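Local coordinates for protein 3-hydroxy-3-methylglutaryl-CoA lyase (Acinetobacter baumannii, PDB 6NDS) that belongs to the HMGL-like family of TIM-barrel enzymes and binds a zinc ion and coenzyme A, at residues Asn44-Ser52 with Thr275-Leu284; Asp239-Gly247 with Leu288-Ser298. All coordinates share one frame; numbering follows the deposited sequence.

Overall arrangement
Following the chain from the N terminus, 44-52 comes first, running off helix 36-46 towards strand 53-58. Contact 1 closes a long loop, joining segments 223 residues apart at their closest ends, by bringing this turn against helix 278-285 and its lead-in; most of the parallel barrel lies in between. Strand 237-240, inside that loop, leads into 239-247, and contact 2 closes a shorter loop of 40 intervening residues onto 288-298. The two loops cross, since the segments alternate along the chain. Helices 278-285 and 288-292 are consecutive, and L242 of contact 2 packs against L281 and L284 of contact 1, with the contact centres about 15 Å apart. Together they tie the C-terminal helices to the barrel.

Contact 1 of 2, residues Asn44-Ser52 with Thr275-Leu284; sequences NQLSTMGFS and TIDLDALIQL
M49 lies along the first turns of helix 278-285, its SD 3.7 Å from A280 CB. With its chain bent at chi2 (-69°), its CE reaches the A280 carbonyl and L284 CB, while CG meets L281 CD1. L284 packs on helix 36-46, against Q45 and L46. Its CG stands anti to the backbone N (chi1 179°), which carries CD2 to within 3.7 Å of L46 CD2, while CD1 rests on Q45 CB. At the other end, I276 sends CD1 to F51 CD1 at 3.5 Å, and the edge of the same ring receives L281 CD1 near its plane. F51 also packs on strand 17-20, so the patch continues into the barrel. Polar bonds are concentrated at the turn: D277 N donates to M49 O (3.0 Å, 162°), and T275 OG1 donates to G50 O. D277 is also the N-cap of helix 278-285, its OD1 met by A280 N from above the carboxylate plane. The contact thus joins the loop between helix 36-46 and strand 53-58 of the TIM barrel to a C-terminal helix: apolar packing covers the helix flank, while two carbonyls of the turn, at M49 and G50, fix the approach to its N terminus.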
ATOM      1  N   ASN A  44      11.364 -23.884  -7.971  1.00 16.96           N
ATOM      2  CA  ASN A  44      12.783 -23.937  -8.327  1.00 17.75           C
ATOM      3  C   ASN A  44      13.318 -22.539  -8.626  1.00 20.93           C
ATOM      4  O   ASN A  44      14.455 -22.219  -8.267  1.00 22.40           O
ATOM      5  CB  ASN A  44      13.013 -24.852  -9.528  1.00 18.30           C
ATOM      6  CG  ASN A  44      12.898 -26.320  -9.177  1.00 20.89           C
ATOM      7  OD1 ASN A  44      12.871 -26.692  -8.002  1.00 21.44           O
ATOM      8  ND2 ASN A  44      12.847 -27.171 -10.197  1.00 22.27           N
ATOM      9  N   GLN A  45      12.512 -21.688  -9.277  1.00 18.52           N
ATOM     10  CA  GLN A  45      12.967 -20.320  -9.541  1.00 18.36           C
ATOM     11  C   GLN A  45      13.016 -19.504  -8.250  1.00 16.92           C
ATOM     12  O   GLN A  45      13.976 -18.759  -8.015  1.00 19.44           O
ATOM     13  CB  GLN A  45      12.050 -19.637 -10.560  1.00 20.03           C
ATOM     14  CG  GLN A  45      12.213 -20.160 -11.977  1.00 24.50           C
ATOM     15  CD  GLN A  45      13.589 -19.845 -12.509  1.00 41.42           C
ATOM     16  OE1 GLN A  45      14.336 -20.741 -12.892  1.00 54.15           O
ATOM     17  NE2 GLN A  45      13.945 -18.560 -12.510  1.00 42.97           N
ATOM     18  N   LEU A  46      11.994 -19.635  -7.409  1.00 16.41           N
ATOM     19  CA  LEU A  46      11.995 -18.922  -6.136  1.00 16.27           C
ATOM     20  C   LEU A  46      13.187 -19.330  -5.282  1.00 20.13           C
ATOM     21  O   LEU A  46      13.754 -18.500  -4.556  1.00 18.15           O
ATOM     22  CB  LEU A  46      10.693 -19.186  -5.383  1.00 17.08           C
ATOM     23  CG  LEU A  46       9.474 -18.557  -6.048  1.00 16.89           C
ATOM     24  CD1 LEU A  46       8.214 -19.191  -5.461  1.00 19.18           C
ATOM     25  CD2 LEU A  46       9.452 -17.042  -5.847  1.00 20.12           C
ATOM     26  N   SER A  47      13.582 -20.604  -5.359  1.00 18.46           N
ATOM     27  CA  SER A  47      14.742 -21.095  -4.618  1.00 17.60           C
ATOM     28  C   SER A  47      16.041 -20.422  -5.020  1.00 20.31           C
ATOM     29  O   SER A  47      17.031 -20.571  -4.297  1.00 23.96           O
ATOM     30  CB  SER A  47      14.925 -22.612  -4.797  1.00 19.06           C
ATOM     31  OG  SER A  47      13.940 -23.338  -4.069  1.00 21.51           O
ATOM     32  N   THR A  48      16.083 -19.714  -6.148  1.00 19.75           N
ATOM     33  CA  THR A  48      17.305 -19.026  -6.542  1.00 21.18           C
ATOM     34  C   THR A  48      17.341 -17.570  -6.088  1.00 22.28           C
ATOM     35  O   THR A  48      18.337 -16.886  -6.360  1.00 22.91           O
ATOM     36  CB  THR A  48      17.501 -19.076  -8.065  1.00 20.60           C
ATOM     37  OG1 THR A  48      16.525 -18.243  -8.716  1.00 22.76           O
ATOM     38  CG2 THR A  48      17.387 -20.508  -8.592  1.00 23.33           C
ATOM     39  N   MET A  49      16.305 -17.098  -5.389  1.00 19.68           N
ATOM     40  CA  MET A  49      16.107 -15.671  -5.137  1.00 19.90           C
ATOM     41  C   MET A  49      16.642 -15.200  -3.793  1.00 21.05           C
ATOM     42  O   MET A  49      16.717 -13.983  -3.575  1.00 20.66           O
ATOM     43  CB  MET A  49      14.612 -15.309  -5.226  1.00 21.11           C
ATOM     44  CG  MET A  49      14.029 -15.528  -6.602  1.00 22.87           C
ATOM     45  SD  MET A  49      14.669 -14.375  -7.811  1.00 25.54           S
ATOM     46  CE  MET A  49      14.328 -15.323  -9.311  1.00 27.56           C
ATOM     47  N   GLY A  50      16.988 -16.120  -2.886  1.00 19.18           N
ATOM     48  CA  GLY A  50      17.605 -15.769  -1.618  1.00 18.42           C
ATOM     49  C   GLY A  50      16.779 -16.067  -0.383  1.00 20.09           C
ATOM     50  O   GLY A  50      17.249 -15.789   0.727  1.00 21.13           O
ATOM     51  N   PHE A  51      15.574 -16.632  -0.528  1.00 20.57           N
ATOM     52  CA  PHE A  51      14.712 -16.908   0.625  1.00 16.84           C
ATOM     53  C   PHE A  51      15.290 -17.981   1.537  1.00 17.90           C
ATOM     54  O   PHE A  51      15.832 -18.986   1.072  1.00 23.28           O
ATOM     55  CB  PHE A  51      13.341 -17.389   0.156  1.00 16.58           C
ATOM     56  CG  PHE A  51      12.659 -16.432  -0.776  1.00 17.65           C
ATOM     57  CD1 PHE A  51      12.158 -15.228  -0.306  1.00 18.06           C
ATOM     58  CD2 PHE A  51      12.529 -16.737  -2.131  1.00 17.02           C
ATOM     59  CE1 PHE A  51      11.534 -14.335  -1.177  1.00 18.30           C
ATOM     60  CE2 PHE A  51      11.904 -15.868  -3.010  1.00 17.58           C
ATOM     61  CZ  PHE A  51      11.403 -14.647  -2.532  1.00 18.75           C
ATOM     62  N   SER A  52      15.119 -17.781   2.851  1.00 18.15           N
ATOM     63  CA  SER A  52      15.466 -18.788   3.846  1.00 18.72           C
ATOM     64  C   SER A  52      14.363 -19.820   4.041  1.00 20.24           C
ATOM     65  O   SER A  52      14.648 -20.938   4.497  1.00 22.50           O
ATOM     66  CB  SER A  52      15.769 -18.116   5.188  1.00 22.39           C
ATOM     67  OG  SER A  52      14.644 -17.385   5.654  1.00 23.54           O
ATOM     68  N   THR A 275      18.191 -10.673   2.089  1.00 16.84           N
ATOM     69  CA  THR A 275      19.067 -11.490   1.251  1.00 18.67           C
ATOM     70  C   THR A 275      18.432 -11.804  -0.099  1.00 16.75           C
ATOM     71  O   THR A 275      18.839 -12.762  -0.758  1.00 19.33           O
ATOM     72  CB  THR A 275      19.470 -12.796   1.941  1.00 22.09           C
ATOM     73  OG1 THR A 275      18.305 -13.594   2.185  1.00 22.05           O
ATOM     74  CG2 THR A 275      20.180 -12.527   3.266  1.00 22.37           C
ATOM     75  N   ILE A 276      17.471 -10.994  -0.541  1.00 18.96           N
ATOM     76  CA  ILE A 276      16.695 -11.270  -1.748  1.00 17.48           C
ATOM     77  C   ILE A 276      17.264 -10.458  -2.908  1.00 20.12           C
ATOM     78  O   ILE A 276      17.581  -9.276  -2.748  1.00 20.52           O
ATOM     79  CB  ILE A 276      15.201 -10.955  -1.541  1.00 17.03           C
ATOM     80  CG1 ILE A 276      14.666 -11.555  -0.232  1.00 17.82           C
ATOM     81  CG2 ILE A 276      14.376 -11.443  -2.744  1.00 17.20           C
ATOM     82  CD1 ILE A 276      14.912 -13.057  -0.078  1.00 20.02           C
ATOM     83  N   ASP A 277      17.384 -11.090  -4.079  1.00 16.91           N
ATOM     84  CA  ASP A 277      17.831 -10.408  -5.305  1.00 17.99           C
ATOM     85  C   ASP A 277      16.621  -9.721  -5.955  1.00 19.42           C
ATOM     86  O   ASP A 277      15.838 -10.349  -6.672  1.00 20.28           O
ATOM     87  CB  ASP A 277      18.503 -11.421  -6.229  1.00 19.95           C
ATOM     88  CG  ASP A 277      18.987 -10.827  -7.558  1.00 21.57           C
ATOM     89  OD1 ASP A 277      18.626  -9.690  -7.925  1.00 25.25           O
ATOM     90  OD2 ASP A 277      19.722 -11.549  -8.260  1.00 24.44           O
ATOM     91  N   LEU A 278      16.482  -8.411  -5.730  1.00 17.89           N
ATOM     92  CA  LEU A 278      15.260  -7.713  -6.131  1.00 17.88           C
ATOM     93  C   LEU A 278      15.098  -7.693  -7.648  1.00 18.93           C
ATOM     94  O   LEU A 278      13.998  -7.933  -8.168  1.00 19.51           O
ATOM     95  CB  LEU A 278      15.273  -6.291  -5.574  1.00 19.14           C
ATOM     96  CG  LEU A 278      14.086  -5.409  -5.990  1.00 18.00           C
ATOM     97  CD1 LEU A 278      12.743  -6.034  -5.577  1.00 20.12           C
ATOM     98  CD2 LEU A 278      14.236  -4.002  -5.404  1.00 20.01           C
ATOM     99  N   ASP A 279      16.169  -7.370  -8.374  1.00 18.16           N
ATOM    100  CA  ASP A 279      16.077  -7.333  -9.834  1.00 21.37           C
ATOM    101  C   ASP A 279      15.581  -8.662 -10.387  1.00 24.12           C
ATOM    102  O   ASP A 279      14.697  -8.700 -11.252  1.00 22.35           O
ATOM    103  CB  ASP A 279      17.431  -6.994 -10.445  1.00 21.43           C
ATOM    104  CG  ASP A 279      17.794  -5.545 -10.299  1.00 33.69           C
ATOM    105  OD1 ASP A 279      16.895  -4.689 -10.421  1.00 31.05           O
ATOM    106  OD2 ASP A 279      18.991  -5.263 -10.081  1.00 32.62           O
ATOM    107  N   ALA A 280      16.150  -9.770  -9.901  1.00 18.15           N
ATOM    108  CA  ALA A 280      15.744 -11.075 -10.406  1.00 19.52           C
ATOM    109  C   ALA A 280      14.322 -11.408  -9.999  1.00 18.58           C
ATOM    110  O   ALA A 280      13.594 -12.067 -10.756  1.00 19.40           O
ATOM    111  CB  ALA A 280      16.699 -12.158  -9.905  1.00 20.48           C
ATOM    112  N   LEU A 281      13.911 -10.964  -8.815  1.00 19.16           N
ATOM    113  CA  LEU A 281      12.567 -11.264  -8.339  1.00 18.64           C
ATOM    114  C   LEU A 281      11.514 -10.521  -9.156  1.00 19.55           C
ATOM    115  O   LEU A 281      10.459 -11.080  -9.482  1.00 19.34           O
ATOM    116  CB  LEU A 281      12.458 -10.899  -6.862  1.00 18.90           C
ATOM    117  CG  LEU A 281      11.186 -11.397  -6.175  1.00 18.64           C
ATOM    118  CD1 LEU A 281      11.237 -12.919  -6.006  1.00 21.02           C
ATOM    119  CD2 LEU A 281      11.034 -10.672  -4.839  1.00 22.26           C
ATOM    120  N   ILE A 282      11.783  -9.258  -9.499  1.00 17.98           N
ATOM    121  CA  ILE A 282      10.869  -8.516 -10.366  1.00 16.79           C
ATOM    122  C   ILE A 282      10.731  -9.217 -11.709  1.00 20.07           C
ATOM    123  O   ILE A 282       9.620  -9.342 -12.253  1.00 20.33           O
ATOM    124  CB  ILE A 282      11.346  -7.061 -10.528  1.00 18.44           C
ATOM    125  CG1 ILE A 282      11.174  -6.287  -9.213  1.00 18.79           C
ATOM    126  CG2 ILE A 282      10.592  -6.366 -11.684  1.00 20.79           C
ATOM    127  CD1 ILE A 282      11.910  -4.944  -9.197  1.00 20.72           C
ATOM    128  N   GLN A 283      11.851  -9.675 -12.276  1.00 19.34           N
ATOM    129  CA  GLN A 283      11.783 -10.359 -13.564  1.00 21.21           C
ATOM    130  C   GLN A 283      10.934 -11.620 -13.458  1.00 21.66           C
ATOM    131  O   GLN A 283      10.119 -11.906 -14.344  1.00 21.54           O
ATOM    132  CB  GLN A 283      13.193 -10.691 -14.063  1.00 24.06           C
ATOM    133  CG  GLN A 283      13.205 -11.325 -15.447  1.00 35.52           C
ATOM    134  CD  GLN A 283      14.571 -11.844 -15.844  1.00 50.10           C
ATOM    135  OE1 GLN A 283      15.362 -12.257 -14.995  1.00 50.94           O
ATOM    136  NE2 GLN A 283      14.852 -11.834 -17.141  1.00 53.95           N
ATOM    137  N   LEU A 284      11.087 -12.369 -12.361  1.00 19.07           N
ATOM    138  CA  LEU A 284      10.276 -13.567 -12.170  1.00 19.99           C
ATOM    139  C   LEU A 284       8.798 -13.210 -12.016  1.00 22.96           C
ATOM    140  O   LEU A 284       7.929 -13.861 -12.606  1.00 21.61           O
ATOM    141  CB  LEU A 284      10.769 -14.352 -10.945  1.00 19.43           C
ATOM    142  CG  LEU A 284       9.947 -15.621 -10.662  1.00 18.66           C
ATOM    143  CD1 LEU A 284      10.042 -16.654 -11.775  1.00 23.53           C
ATOM    144  CD2 LEU A 284      10.362 -16.235  -9.316  1.00 22.04           C
TER
HETATM  145  O   HOH W   1      19.541 -14.674  -8.693  1.00 44.19           O

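Contact 2 of 2, residues Asp239-Gly247 with Leu288-Ser298; sequences DAALGGLGG and LPALLGHDTPS. With ACT (acetate ion), chain F.
L245 reaches tip to tip towards L292, bringing its CD2 to 3.7 Å from L292 CD1, and its CD1 meets L288 CD1 in the same manner. The CD2 branch also lies near T296 CG2, so one leucine touches both helix 288-292 and the chain that returns from it. L288 takes the other flank: its CD1 packs on L242 CD2 at 3.8 Å and sits over the backbone of G243. L242 points its CG anti to the backbone N (chi1 -176°), which places CD2 beside L288 and lets the side chain bridge to L281 and L284 of helix 278-285. Between these leucines the glycine pair G243-G244, both at positive phi, lets the backbone approach closely; G243 and S298 have CA atoms 4.8 Å apart.

This is the loop that follows barrel strand 237-240, on the zinc-bearing side of the TIM barrel. D239 hydrogen-bonds the zinc ligand H215, G247 N bonds the ligand D25, and the side chain of L245 is about 10 Å from the zinc ion.

T296 marks the passage from this buried part to the surface. Its OG1 donates to G243 O at 2.8 Å, in the carbonyl plane and on a lone pair, while its backbone N, in a different direction, donates to the O atom of an acetate ion, probably from the crystallisation liquor, at 2.8 Å (163°). The acetate also touches the P289 ring and D295, an exposed residue. P297, the centre of an inverse gamma turn and exposed to solvent, sets its ring CD against the G243 and G244 carbonyl oxygens. The chain turns back into the interior at S298, whose OG caps helix 299-303 through A301 N and also bonds E261.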
ATOM      1  N   ASP A 239       6.159 -13.046   6.037  1.00 15.93           N
ATOM      2  CA  ASP A 239       5.688 -13.780   4.867  1.00 14.71           C
ATOM      3  C   ASP A 239       5.216 -12.818   3.770  1.00 17.88           C
ATOM      4  O   ASP A 239       4.599 -11.787   4.045  1.00 17.71           O
ATOM      5  CB  ASP A 239       4.520 -14.699   5.230  1.00 15.21           C
ATOM      6  CG  ASP A 239       4.926 -15.903   6.082  1.00 25.59           C
ATOM      7  OD1 ASP A 239       6.134 -16.233   6.168  1.00 21.46           O
ATOM      8  OD2 ASP A 239       4.012 -16.547   6.650  1.00 22.30           O
ATOM      9  N   ALA A 240       5.457 -13.195   2.515  1.00 15.59           N
ATOM     10  CA  ALA A 240       4.999 -12.403   1.375  1.00 13.40           C
ATOM     11  C   ALA A 240       4.836 -13.346   0.194  1.00 15.51           C
ATOM     12  O   ALA A 240       5.408 -14.433   0.177  1.00 16.92           O
ATOM     13  CB  ALA A 240       5.986 -11.269   1.042  1.00 15.57           C
ATOM     14  N   ALA A 241       4.024 -12.938  -0.789  1.00 15.15           N
ATOM     15  CA  ALA A 241       3.795 -13.746  -1.987  1.00 13.62           C
ATOM     16  C   ALA A 241       4.255 -12.982  -3.220  1.00 17.94           C
ATOM     17  O   ALA A 241       3.945 -11.792  -3.375  1.00 17.81           O
ATOM     18  CB  ALA A 241       2.321 -14.119  -2.141  1.00 16.47           C
ATOM     19  N   LEU A 242       4.967 -13.687  -4.110  1.00 16.34           N
ATOM     20  CA  LEU A 242       5.361 -13.132  -5.400  1.00 16.89           C
ATOM     21  C   LEU A 242       4.165 -12.506  -6.108  1.00 16.48           C
ATOM     22  O   LEU A 242       3.094 -13.115  -6.215  1.00 19.33           O
ATOM     23  CB  LEU A 242       5.954 -14.239  -6.273  1.00 18.29           C
ATOM     24  CG  LEU A 242       6.510 -13.799  -7.632  1.00 18.69           C
ATOM     25  CD1 LEU A 242       7.832 -13.068  -7.430  1.00 20.17           C
ATOM     26  CD2 LEU A 242       6.687 -15.037  -8.506  1.00 19.54           C
ATOM     27  N   GLY A 243       4.354 -11.282  -6.600  1.00 16.18           N
ATOM     28  CA  GLY A 243       3.307 -10.606  -7.347  1.00 18.43           C
ATOM     29  C   GLY A 243       2.100 -10.184  -6.539  1.00 19.83           C
ATOM     30  O   GLY A 243       1.135  -9.674  -7.123  1.00 19.69           O
ATOM     31  N   GLY A 244       2.095 -10.401  -5.223  1.00 19.25           N
ATOM     32  CA  GLY A 244       0.892 -10.091  -4.473  1.00 17.93           C
ATOM     33  C   GLY A 244      -0.235 -11.081  -4.652  1.00 20.99           C
ATOM     34  O   GLY A 244      -1.409 -10.737  -4.437  1.00 21.65           O
ATOM     35  N   LEU A 245       0.078 -12.304  -5.069  1.00 18.91           N
ATOM     36  CA  LEU A 245      -0.919 -13.357  -5.118  1.00 17.90           C
ATOM     37  C   LEU A 245      -1.452 -13.635  -3.711  1.00 17.81           C
ATOM     38  O   LEU A 245      -0.880 -13.187  -2.712  1.00 21.82           O
ATOM     39  CB  LEU A 245      -0.311 -14.632  -5.705  1.00 21.65           C
ATOM     40  CG  LEU A 245       0.199 -14.517  -7.145  1.00 22.04           C
ATOM     41  CD1 LEU A 245       0.909 -15.811  -7.584  1.00 22.94           C
ATOM     42  CD2 LEU A 245      -0.963 -14.204  -8.067  1.00 24.78           C
ATOM     43  N   GLY A 246      -2.581 -14.339  -3.637  1.00 21.07           N
ATOM     44  CA  GLY A 246      -2.959 -15.002  -2.393  1.00 25.70           C
ATOM     45  C   GLY A 246      -4.361 -14.679  -1.914  1.00 36.71           C
ATOM     46  O   GLY A 246      -5.107 -13.915  -2.522  1.00 31.84           O
ATOM     47  N   GLY A 247      -4.712 -15.301  -0.783  1.00 37.68           N
ATOM     48  CA  GLY A 247      -6.034 -15.208  -0.180  1.00 33.47           C
ATOM     49  C   GLY A 247      -6.515 -16.599   0.188  1.00 39.39           C
ATOM     50  O   GLY A 247      -6.106 -17.599  -0.405  1.00 35.06           O
ATOM     51  N   LEU A 288       4.407 -13.952 -14.277  1.00 20.30           N
ATOM     52  CA  LEU A 288       3.156 -14.499 -13.750  1.00 20.57           C
ATOM     53  C   LEU A 288       1.945 -14.292 -14.663  1.00 27.94           C
ATOM     54  O   LEU A 288       1.127 -15.214 -14.791  1.00 25.59           O
ATOM     55  CB  LEU A 288       2.866 -13.923 -12.362  1.00 21.98           C
ATOM     56  CG  LEU A 288       3.753 -14.424 -11.226  1.00 19.28           C
ATOM     57  CD1 LEU A 288       3.428 -13.651  -9.945  1.00 20.54           C
ATOM     58  CD2 LEU A 288       3.559 -15.934 -11.015  1.00 21.71           C
ATOM     59  N   PRO A 289       1.758 -13.126 -15.300  1.00 23.21           N
ATOM     60  CA  PRO A 289       0.583 -12.991 -16.180  1.00 28.24           C
ATOM     61  C   PRO A 289       0.518 -14.062 -17.252  1.00 29.29           C
ATOM     62  O   PRO A 289      -0.569 -14.577 -17.541  1.00 32.22           O
ATOM     63  CB  PRO A 289       0.749 -11.587 -16.778  1.00 28.40           C
ATOM     64  CG  PRO A 289       1.478 -10.844 -15.720  1.00 28.65           C
ATOM     65  CD  PRO A 289       2.455 -11.839 -15.136  1.00 24.87           C
ATOM     66  N   ALA A 290       1.660 -14.429 -17.839  1.00 28.34           N
ATOM     67  CA  ALA A 290       1.654 -15.486 -18.841  1.00 34.96           C
ATOM     68  C   ALA A 290       1.307 -16.836 -18.225  1.00 31.84           C
ATOM     69  O   ALA A 290       0.676 -17.676 -18.884  1.00 33.07           O
ATOM     70  CB  ALA A 290       3.015 -15.550 -19.537  1.00 33.66           C
ATOM     71  N   LEU A 291       1.705 -17.061 -16.973  1.00 30.39           N
ATOM     72  CA  LEU A 291       1.434 -18.341 -16.326  1.00 29.91           C
ATOM     73  C   LEU A 291      -0.028 -18.456 -15.920  1.00 28.56           C
ATOM     74  O   LEU A 291      -0.658 -19.499 -16.125  1.00 30.65           O
ATOM     75  CB  LEU A 291       2.336 -18.509 -15.104  1.00 31.92           C
ATOM     76  CG  LEU A 291       2.142 -19.769 -14.258  1.00 30.43           C
ATOM     77  CD1 LEU A 291       2.475 -21.022 -15.064  1.00 37.63           C
ATOM     78  CD2 LEU A 291       2.996 -19.685 -13.006  1.00 28.58           C
ATOM     79  N   LEU A 292      -0.587 -17.387 -15.359  1.00 29.69           N
ATOM     80  CA  LEU A 292      -1.906 -17.421 -14.751  1.00 28.86           C
ATOM     81  C   LEU A 292      -2.999 -16.861 -15.642  1.00 30.43           C
ATOM     82  O   LEU A 292      -4.182 -17.096 -15.364  1.00 32.50           O
ATOM     83  CB  LEU A 292      -1.893 -16.631 -13.441  1.00 22.28           C
ATOM     84  CG  LEU A 292      -0.843 -17.037 -12.407  1.00 25.48           C
ATOM     85  CD1 LEU A 292      -0.824 -16.093 -11.218  1.00 30.16           C
ATOM     86  CD2 LEU A 292      -1.087 -18.480 -11.977  1.00 30.86           C
ATOM     87  N   GLY A 293      -2.644 -16.122 -16.690  1.00 29.51           N
ATOM     88  CA  GLY A 293      -3.642 -15.583 -17.591  1.00 30.03           C
ATOM     89  C   GLY A 293      -4.281 -14.289 -17.141  1.00 32.07           C
ATOM     90  O   GLY A 293      -5.298 -13.886 -17.725  1.00 36.47           O
ATOM     91  N   HIS A 294      -3.732 -13.637 -16.120  1.00 31.61           N
ATOM     92  CA  HIS A 294      -4.230 -12.350 -15.656  1.00 33.78           C
ATOM     93  C   HIS A 294      -3.086 -11.618 -14.974  1.00 30.89           C
ATOM     94  O   HIS A 294      -2.076 -12.223 -14.604  1.00 29.03           O
ATOM     95  CB  HIS A 294      -5.424 -12.518 -14.708  1.00 34.98           C
ATOM     96  CG  HIS A 294      -5.115 -13.341 -13.495  1.00 31.28           C
ATOM     97  ND1 HIS A 294      -4.462 -12.829 -12.398  1.00 31.17           N
ATOM     98  CD2 HIS A 294      -5.369 -14.641 -13.213  1.00 35.79           C
ATOM     99  CE1 HIS A 294      -4.317 -13.780 -11.490  1.00 33.44           C
ATOM    100  NE2 HIS A 294      -4.864 -14.888 -11.959  1.00 31.72           N
ATOM    101  N   ASP A 295      -3.246 -10.304 -14.823  1.00 27.75           N
ATOM    102  CA  ASP A 295      -2.248  -9.528 -14.095  1.00 27.33           C
ATOM    103  C   ASP A 295      -2.419  -9.718 -12.591  1.00 22.28           C
ATOM    104  O   ASP A 295      -3.456 -10.182 -12.112  1.00 27.78           O
ATOM    105  CB  ASP A 295      -2.347  -8.043 -14.447  1.00 32.95           C
ATOM    106  CG  ASP A 295      -1.929  -7.754 -15.876  1.00 53.91           C
ATOM    107  OD1 ASP A 295      -2.643  -6.989 -16.559  1.00 63.87           O
ATOM    108  OD2 ASP A 295      -0.900  -8.304 -16.322  1.00 53.05           O
ATOM    109  N   THR A 296      -1.380  -9.358 -11.842  1.00 21.15           N
ATOM    110  CA  THR A 296      -1.352  -9.544 -10.398  1.00 21.47           C
ATOM    111  C   THR A 296      -1.133  -8.203  -9.711  1.00 29.36           C
ATOM    112  O   THR A 296      -0.643  -7.253 -10.333  1.00 28.04           O
ATOM    113  CB  THR A 296      -0.253 -10.536  -9.974  1.00 26.63           C
ATOM    114  OG1 THR A 296       1.015  -9.871  -9.898  1.00 28.36           O
ATOM    115  CG2 THR A 296      -0.161 -11.711 -10.948  1.00 28.28           C
ATOM    116  N   PRO A 297      -1.481  -8.088  -8.416  1.00 23.33           N
ATOM    117  CA  PRO A 297      -1.357  -6.793  -7.700  1.00 25.67           C
ATOM    118  C   PRO A 297       0.059  -6.531  -7.206  1.00 29.28           C
ATOM    119  O   PRO A 297       0.359  -6.537  -6.002  1.00 31.74           O
ATOM    120  CB  PRO A 297      -2.345  -6.956  -6.538  1.00 27.75           C
ATOM    121  CG  PRO A 297      -2.970  -8.301  -6.675  1.00 32.29           C
ATOM    122  CD  PRO A 297      -2.128  -9.113  -7.580  1.00 22.10           C
ATOM    123  N   SER A 298       0.967  -6.328  -8.145  1.00 20.54           N
ATOM    124  CA  SER A 298       2.349  -5.964  -7.842  1.00 18.26           C
ATOM    125  C   SER A 298       2.612  -4.566  -8.379  1.00 20.11           C
ATOM    126  O   SER A 298       2.529  -4.352  -9.592  1.00 22.72           O
ATOM    127  CB  SER A 298       3.333  -6.941  -8.479  1.00 22.89           C
ATOM    128  OG  SER A 298       4.658  -6.433  -8.385  1.00 21.69           O
TER
HETATM  129  C   ACT F 505       1.779  -7.870 -13.432  1.00 64.03           C
HETATM  130  O   ACT F 505       0.781  -8.635 -13.397  1.00 63.22           O
HETATM  131  OXT ACT F 505       2.971  -8.131 -13.763  1.00 66.22           O
HETATM  132  CH3 ACT F 505       1.489  -6.411 -13.002  1.00 60.50           C